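Local atomic coordinates of techylectin-5A (Tachypleus tridentatus, PDB entry 1JC9), a protein that recognises acetyl group-containing substances on cell surfaces as a secreted lectin of horseshoe crab innate immunity, agglutinating bacteria and human erythrocytes. Residues A[184-189]-A[241-246]; A[143-148]-A[222-227]. All coordinates share one frame; numbering follows the deposited sequence.

Contact 1 of 2, residues A[184-189]-A[241-246]; sequences FGRHNG and EWRAWK. With NAG (2-acetamido-2-deoxy-beta-D-glucopyranose), chain B.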
loop_
_atom_site.group_PDB
_atom_site.type_symbol
_atom_site.label_atom_id
_atom_site.label_comp_id
_atom_site.label_asym_id
_atom_site.label_seq_id
_atom_site.Cartn_x
_atom_site.Cartn_y
_atom_site.Cartn_z
ATOM N N PHE A 184 5.665 8.287 -5.808
ATOM C CA PHE A 184 5.928 6.856 -5.631
ATOM C C PHE A 184 6.908 6.407 -6.715
ATOM O O PHE A 184 7.619 5.408 -6.567
ATOM C CB PHE A 184 4.620 6.058 -5.748
ATOM C CG PHE A 184 4.729 4.616 -5.309
ATOM C CD1 PHE A 184 5.232 4.287 -4.053
ATOM C CD2 PHE A 184 4.263 3.591 -6.128
ATOM C CE1 PHE A 184 5.264 2.961 -3.617
ATOM C CE2 PHE A 184 4.288 2.259 -5.700
ATOM C CZ PHE A 184 4.788 1.945 -4.441
ATOM N N GLY A 185 6.947 7.172 -7.800
ATOM C CA GLY A 185 7.813 6.849 -8.921
ATOM C C GLY A 185 9.269 6.573 -8.595
ATOM O O GLY A 185 9.855 5.637 -9.138
ATOM N N ARG A 186 9.860 7.370 -7.712
ATOM C CA ARG A 186 11.267 7.184 -7.377
ATOM C C ARG A 186 11.560 5.851 -6.697
ATOM O O ARG A 186 12.707 5.408 -6.646
ATOM C CB ARG A 186 11.764 8.328 -6.488
ATOM C CG ARG A 186 13.283 8.474 -6.484
ATOM C CD ARG A 186 13.745 9.733 -5.754
ATOM N NE ARG A 186 13.714 9.597 -4.299
ATOM C CZ ARG A 186 14.048 10.571 -3.455
ATOM N NH1 ARG A 186 14.433 11.754 -3.918
ATOM N NH2 ARG A 186 14.011 10.361 -2.145
ATOM N N HIS A 187 10.523 5.204 -6.187
ATOM C CA HIS A 187 10.692 3.933 -5.492
ATOM C C HIS A 187 10.760 2.721 -6.413
ATOM O O HIS A 187 11.136 1.630 -5.990
ATOM C CB HIS A 187 9.568 3.784 -4.464
ATOM C CG HIS A 187 9.638 4.804 -3.372
ATOM N ND1 HIS A 187 10.444 4.649 -2.262
ATOM C CD2 HIS A 187 9.084 6.035 -3.265
ATOM C CE1 HIS A 187 10.383 5.741 -1.521
ATOM N NE2 HIS A 187 9.566 6.599 -2.109
ATOM N N ASN A 188 10.417 2.917 -7.679
ATOM C CA ASN A 188 10.451 1.831 -8.646
ATOM C C ASN A 188 11.817 1.143 -8.632
ATOM O O ASN A 188 12.846 1.809 -8.563
ATOM C CB ASN A 188 10.142 2.381 -10.049
ATOM C CG ASN A 188 10.149 1.302 -11.122
ATOM O OD1 ASN A 188 9.671 0.187 -10.911
ATOM N ND2 ASN A 188 10.677 1.640 -12.290
ATOM N N GLY A 189 11.813 -0.190 -8.677
ATOM C CA GLY A 189 13.049 -0.953 -8.695
ATOM C C GLY A 189 13.831 -1.088 -7.398
ATOM O O GLY A 189 15.000 -1.455 -7.425
ATOM N N GLU A 241 3.748 10.544 4.710
ATOM C CA GLU A 241 4.026 11.595 3.734
ATOM C C GLU A 241 3.819 11.272 2.258
ATOM O O GLU A 241 3.992 10.135 1.810
ATOM C CB GLU A 241 5.479 12.067 3.882
ATOM C CG GLU A 241 6.030 12.156 5.310
ATOM C CD GLU A 241 5.459 13.317 6.100
ATOM O OE1 GLU A 241 5.244 14.400 5.504
ATOM O OE2 GLU A 241 5.241 13.150 7.323
ATOM N N TRP A 242 3.454 12.303 1.508
ATOM C CA TRP A 242 3.311 12.217 0.061
ATOM C C TRP A 242 3.854 13.578 -0.350
ATOM O O TRP A 242 3.123 14.559 -0.484
ATOM C CB TRP A 242 1.857 12.035 -0.372
ATOM C CG TRP A 242 1.749 11.727 -1.843
ATOM C CD1 TRP A 242 1.656 12.628 -2.867
ATOM C CD2 TRP A 242 1.790 10.429 -2.455
ATOM N NE1 TRP A 242 1.635 11.973 -4.077
ATOM C CE2 TRP A 242 1.717 10.623 -3.853
ATOM C CE3 TRP A 242 1.882 9.121 -1.957
ATOM C CZ2 TRP A 242 1.734 9.554 -4.764
ATOM C CZ3 TRP A 242 1.900 8.059 -2.860
ATOM C CH2 TRP A 242 1.826 8.284 -4.250
ATOM N N ARG A 243 5.169 13.617 -0.507
ATOM C CA ARG A 243 5.901 14.830 -0.835
ATOM C C ARG A 243 5.313 15.788 -1.863
ATOM O O ARG A 243 5.201 16.986 -1.597
ATOM C CB ARG A 243 7.323 14.468 -1.259
ATOM C CG ARG A 243 8.202 15.682 -1.505
ATOM C CD ARG A 243 9.538 15.280 -2.076
ATOM N NE ARG A 243 10.382 16.439 -2.335
ATOM C CZ ARG A 243 11.652 16.366 -2.722
ATOM N NH1 ARG A 243 12.232 15.182 -2.896
ATOM N NH2 ARG A 243 12.344 17.479 -2.932
ATOM N N ALA A 244 4.951 15.273 -3.031
ATOM C CA ALA A 244 4.430 16.122 -4.095
ATOM C C ALA A 244 3.175 16.907 -3.737
ATOM O O ALA A 244 2.873 17.911 -4.375
ATOM C CB ALA A 244 4.187 15.292 -5.353
ATOM N N TRP A 245 2.442 16.468 -2.722
ATOM C CA TRP A 245 1.232 17.181 -2.344
ATOM C C TRP A 245 1.378 18.017 -1.074
ATOM O O TRP A 245 1.132 19.223 -1.096
ATOM C CB TRP A 245 0.059 16.199 -2.191
ATOM C CG TRP A 245 -1.255 16.864 -1.859
ATOM C CD1 TRP A 245 -1.631 18.144 -2.171
ATOM C CD2 TRP A 245 -2.372 16.277 -1.173
ATOM N NE1 TRP A 245 -2.907 18.388 -1.722
ATOM C CE2 TRP A 245 -3.386 17.262 -1.106
ATOM C CE3 TRP A 245 -2.615 15.016 -0.613
ATOM C CZ2 TRP A 245 -4.627 17.025 -0.498
ATOM C CZ3 TRP A 245 -3.852 14.778 -0.008
ATOM C CH2 TRP A 245 -4.840 15.780 0.043
ATOM N N LYS A 246 1.793 17.392 0.025
ATOM C CA LYS A 246 1.912 18.112 1.292
ATOM C C LYS A 246 3.320 18.304 1.864
ATOM O O LYS A 246 3.465 18.782 2.989
ATOM C CB LYS A 246 1.042 17.426 2.347
ATOM C CG LYS A 246 -0.443 17.397 2.021
ATOM C CD LYS A 246 -1.044 18.790 2.098
ATOM C CE LYS A 246 -2.563 18.747 2.020
ATOM N NZ LYS A 246 -3.160 20.106 2.171
HETATM C C1 NAG B . 15.226 13.705 -0.152
HETATM C C2 NAG B . 15.673 12.988 1.207
HETATM C C3 NAG B . 16.922 13.759 1.781
HETATM C C4 NAG B . 18.017 13.608 0.750
HETATM C C5 NAG B . 17.527 14.260 -0.593
HETATM C C6 NAG B . 18.571 14.122 -1.705
HETATM C C7 NAG B . 13.982 11.846 2.501
HETATM C C8 NAG B . 12.848 11.812 3.478
HETATM N N2 NAG B . 14.565 13.055 2.172
HETATM O O1 NAG B . 14.067 13.073 -0.783
HETATM O O3 NAG B . 17.377 13.161 2.994
HETATM O O4 NAG B . 19.233 14.294 1.216
HETATM O O5 NAG B . 16.308 13.644 -1.113
HETATM O O6 NAG B . 17.930 14.775 -2.846
HETATM O O7 NAG B . 14.362 10.753 2.012
#

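Contact 2 of 2, residues A[143-148]-A[222-227]; sequences FDLKDK and SNLNGL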
loop_
_atom_site.group_PDB
_atom_site.type_symbol
_atom_site.label_atom_id
_atom_site.label_comp_id
_atom_site.label_asym_id
_atom_site.label_seq_id
_atom_site.Cartn_x
_atom_site.Cartn_y
_atom_site.Cartn_z
ATOM N N PHE A 143 -3.655 5.103 -5.424
ATOM C CA PHE A 143 -3.450 5.666 -4.094
ATOM C C PHE A 143 -4.540 6.710 -3.862
ATOM O O PHE A 143 -4.696 7.627 -4.662
ATOM C CB PHE A 143 -2.094 6.383 -3.972
ATOM C CG PHE A 143 -0.897 5.465 -3.994
ATOM C CD1 PHE A 143 -0.335 5.055 -5.202
ATOM C CD2 PHE A 143 -0.311 5.041 -2.804
ATOM C CE1 PHE A 143 0.795 4.239 -5.224
ATOM C CE2 PHE A 143 0.817 4.224 -2.817
ATOM C CZ PHE A 143 1.371 3.824 -4.028
ATOM N N ASP A 144 -5.306 6.562 -2.786
ATOM C CA ASP A 144 -6.330 7.539 -2.456
ATOM C C ASP A 144 -5.863 8.240 -1.188
ATOM O O ASP A 144 -5.689 7.606 -0.148
ATOM C CB ASP A 144 -7.689 6.866 -2.243
ATOM C CG ASP A 144 -8.388 6.555 -3.554
ATOM O OD1 ASP A 144 -8.471 7.459 -4.408
ATOM O OD2 ASP A 144 -8.857 5.415 -3.739
ATOM N N LEU A 145 -5.657 9.550 -1.288
ATOM C CA LEU A 145 -5.165 10.349 -0.169
ATOM C C LEU A 145 -6.147 11.446 0.245
ATOM O O LEU A 145 -6.824 12.042 -0.596
ATOM C CB LEU A 145 -3.834 10.997 -0.564
ATOM C CG LEU A 145 -2.895 10.131 -1.413
ATOM C CD1 LEU A 145 -1.805 11.002 -2.017
ATOM C CD2 LEU A 145 -2.292 9.021 -0.554
ATOM N N LYS A 146 -6.204 11.723 1.542
ATOM C CA LYS A 146 -7.094 12.752 2.065
ATOM C C LYS A 146 -6.409 13.494 3.211
ATOM O O LYS A 146 -5.759 12.870 4.051
ATOM C CB LYS A 146 -8.393 12.108 2.567
ATOM C CG LYS A 146 -9.387 13.096 3.164
ATOM C CD LYS A 146 -10.571 12.395 3.820
ATOM C CE LYS A 146 -11.405 11.624 2.811
ATOM N NZ LYS A 146 -12.568 10.953 3.465
ATOM N N ASP A 147 -6.539 14.822 3.248
ATOM C CA ASP A 147 -5.927 15.591 4.328
ATOM C C ASP A 147 -6.958 15.917 5.408
ATOM O O ASP A 147 -8.103 15.471 5.327
ATOM C CB ASP A 147 -5.270 16.877 3.803
ATOM C CG ASP A 147 -6.269 17.874 3.242
ATOM O OD1 ASP A 147 -7.449 17.858 3.651
ATOM O OD2 ASP A 147 -5.859 18.696 2.398
ATOM N N LYS A 148 -6.554 16.687 6.417
ATOM C CA LYS A 148 -7.452 17.029 7.521
ATOM C C LYS A 148 -8.635 17.919 7.150
ATOM O O LYS A 148 -9.630 17.957 7.873
ATOM C CB LYS A 148 -6.664 17.670 8.667
ATOM C CG LYS A 148 -5.554 16.783 9.196
ATOM C CD LYS A 148 -4.951 17.323 10.479
ATOM C CE LYS A 148 -5.912 17.179 11.644
ATOM N NZ LYS A 148 -5.251 17.534 12.928
ATOM N N SER A 222 7.483 9.244 -0.591
ATOM C CA SER A 222 6.194 8.790 -0.052
ATOM C C SER A 222 6.528 7.818 1.081
ATOM O O SER A 222 7.467 7.033 0.967
ATOM C CB SER A 222 5.332 8.113 -1.131
ATOM O OG SER A 222 5.999 7.038 -1.759
ATOM N N ASN A 223 5.768 7.873 2.171
ATOM C CA ASN A 223 6.046 7.032 3.336
ATOM C C ASN A 223 4.735 6.657 4.026
ATOM O O ASN A 223 4.573 6.863 5.226
ATOM C CB ASN A 223 6.957 7.831 4.289
ATOM C CG ASN A 223 7.545 6.991 5.406
ATOM O OD1 ASN A 223 8.083 5.909 5.173
ATOM N ND2 ASN A 223 7.472 7.501 6.628
ATOM N N LEU A 224 3.813 6.083 3.260
ATOM C CA LEU A 224 2.492 5.718 3.766
ATOM C C LEU A 224 2.416 4.767 4.954
ATOM O O LEU A 224 1.394 4.719 5.643
ATOM C CB LEU A 224 1.635 5.203 2.607
ATOM C CG LEU A 224 0.884 6.294 1.824
ATOM C CD1 LEU A 224 1.707 7.569 1.711
ATOM C CD2 LEU A 224 0.515 5.763 0.455
ATOM N N ASN A 225 3.482 4.010 5.203
ATOM C CA ASN A 225 3.488 3.111 6.352
ATOM C C ASN A 225 4.236 3.748 7.522
ATOM O O ASN A 225 4.670 3.050 8.440
ATOM C CB ASN A 225 4.133 1.767 6.004
ATOM C CG ASN A 225 3.252 0.911 5.114
ATOM O OD1 ASN A 225 2.029 1.069 5.093
ATOM N ND2 ASN A 225 3.866 -0.015 4.385
ATOM N N GLY A 226 4.376 5.073 7.491
ATOM C CA GLY A 226 5.075 5.772 8.556
ATOM C C GLY A 226 4.220 6.002 9.792
ATOM O O GLY A 226 3.116 5.470 9.903
ATOM N N LEU A 227 4.733 6.802 10.724
ATOM C CA LEU A 227 4.017 7.105 11.961
ATOM C C LEU A 227 2.740 7.879 11.684
ATOM O O LEU A 227 2.690 8.704 10.775
ATOM C CB LEU A 227 4.904 7.926 12.912
ATOM C CG LEU A 227 6.256 7.337 13.327
ATOM C CD1 LEU A 227 6.928 8.268 14.322
ATOM C CD2 LEU A 227 6.066 5.962 13.947
#

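Contact 1 of 2, residues A[184-189]-A[241-246]
Phe184 and Trp242 meet in the interior of this fibrinogen C-terminal-like lectin domain, away from the bound sugar, where a short 3-10 turn (185-187) faces the N-terminus of helix 243-246. Their touch is apolar and slight: CB of Phe184 lies 3.9 Å from CH2 of Trp242, at the far corner of the indole's six-membered ring. The phenyl ring of Phe184 leads off from there, with CG anti to the backbone N (chi1 -168°), and packs on Leu171. Trp242 occupies the N-cap position of the helix, and its carbonyl O accepts from Trp245 N and Lys246 N. Its indole, buried against Ala155, Tyr157 and Leu252 of the sheet, gives its NE1 hydrogen to Gly181 O.

Nearer the sugar, Arg186 and Arg243 reach toward each other, and their NH1 atoms come to 4.2 Å. Arg243 runs fully extended, whereas Arg186 turns at its third torsion (chi3 78°). Both lie by NAG O1, but Arg243 NH1 only approaches it, obliquely at 3.5 Å, and its salt bridge is to Glu221, which probably offsets part of the charge. Arg186, implicated experimentally in ligand binding, presents its guanidinium edge to the sugar: NH2 donates to NAG O1 over 3.0 Å with an N-H...O angle of 152°, while NH1 adds a weak bond to that oxygen at 3.4 Å.

Contact 2 of 2, residues A[143-148]-A[222-227]
Leu145 of strand 139-146 and Leu224 of the loop 222-227 have the nearest backbones, their CA atoms 9.8 Å apart, so the gap is bridged by side chains; Leu224 follows Asn223 in a type I beta turn that ends at Gly226, closed by Gly226 N to Asn223 O at 2.9 Å. The contact joins the antiparallel central sheet of the fibrinogen C-terminal-like domain to the long, mostly irregular region that carries the sugar site. Strand 139-146 runs between strands 152-162 and 250-261, and the CB atoms of Phe143 and Leu145 both point to the turn.

Leu224 carries most of the contact, and its CD2 methyl does the touching. That methyl meets Phe143 at the ring edge, near the ring plane, 3.4 Å from CD2 and 3.6 Å from CE2, so it sits beside one side of the phenyl group and not over a face. Phe143 holds CG beside its own backbone N and anti to the carbonyl carbon (chi1 -70°), an arrangement that leaves the CD2-CE2 edge next to the Leu224 methyl. Met257 of the adjoining strand packs on the same phenylalanine.

Leu145 makes a looser approach and turns mainly to other partners, touching Leu252 and Val255 in the sheet as well as Trp242 and Trp245. All three residues that meet here are buried. The turn has polar ties of its own: Arg95 NH1 bonds to the carbonyl oxygens of Leu224 and Gly226, and the Asn223 side chain bonds to Tyr210 O and Tyr216 OH. The same Leu224 CD2 methyl also comes within 4.4 Å of Leu145 CD2.

Overall arrangement
Contacts 1 and 2 lie with centres 10 Å apart in a single fibrinogen C-terminal domain, and their segments alternate along the chain: 143-148, 184-189, 222-227, then 241-246. Contact 2 involves the central antiparallel sheet through strand 139-146, whereas contact 1 includes two arginines at the sugar. They are joined directly: Glu241 O and Asn223 N are 2.9 Å apart, probably hydrogen-bonded, and Lys246 NZ forms a salt bridge with Asp147 OD2 at 3.1 Å. Together, 222-227 and 241-246 connect the irregular region bearing the ligand pocket to the regular sheet.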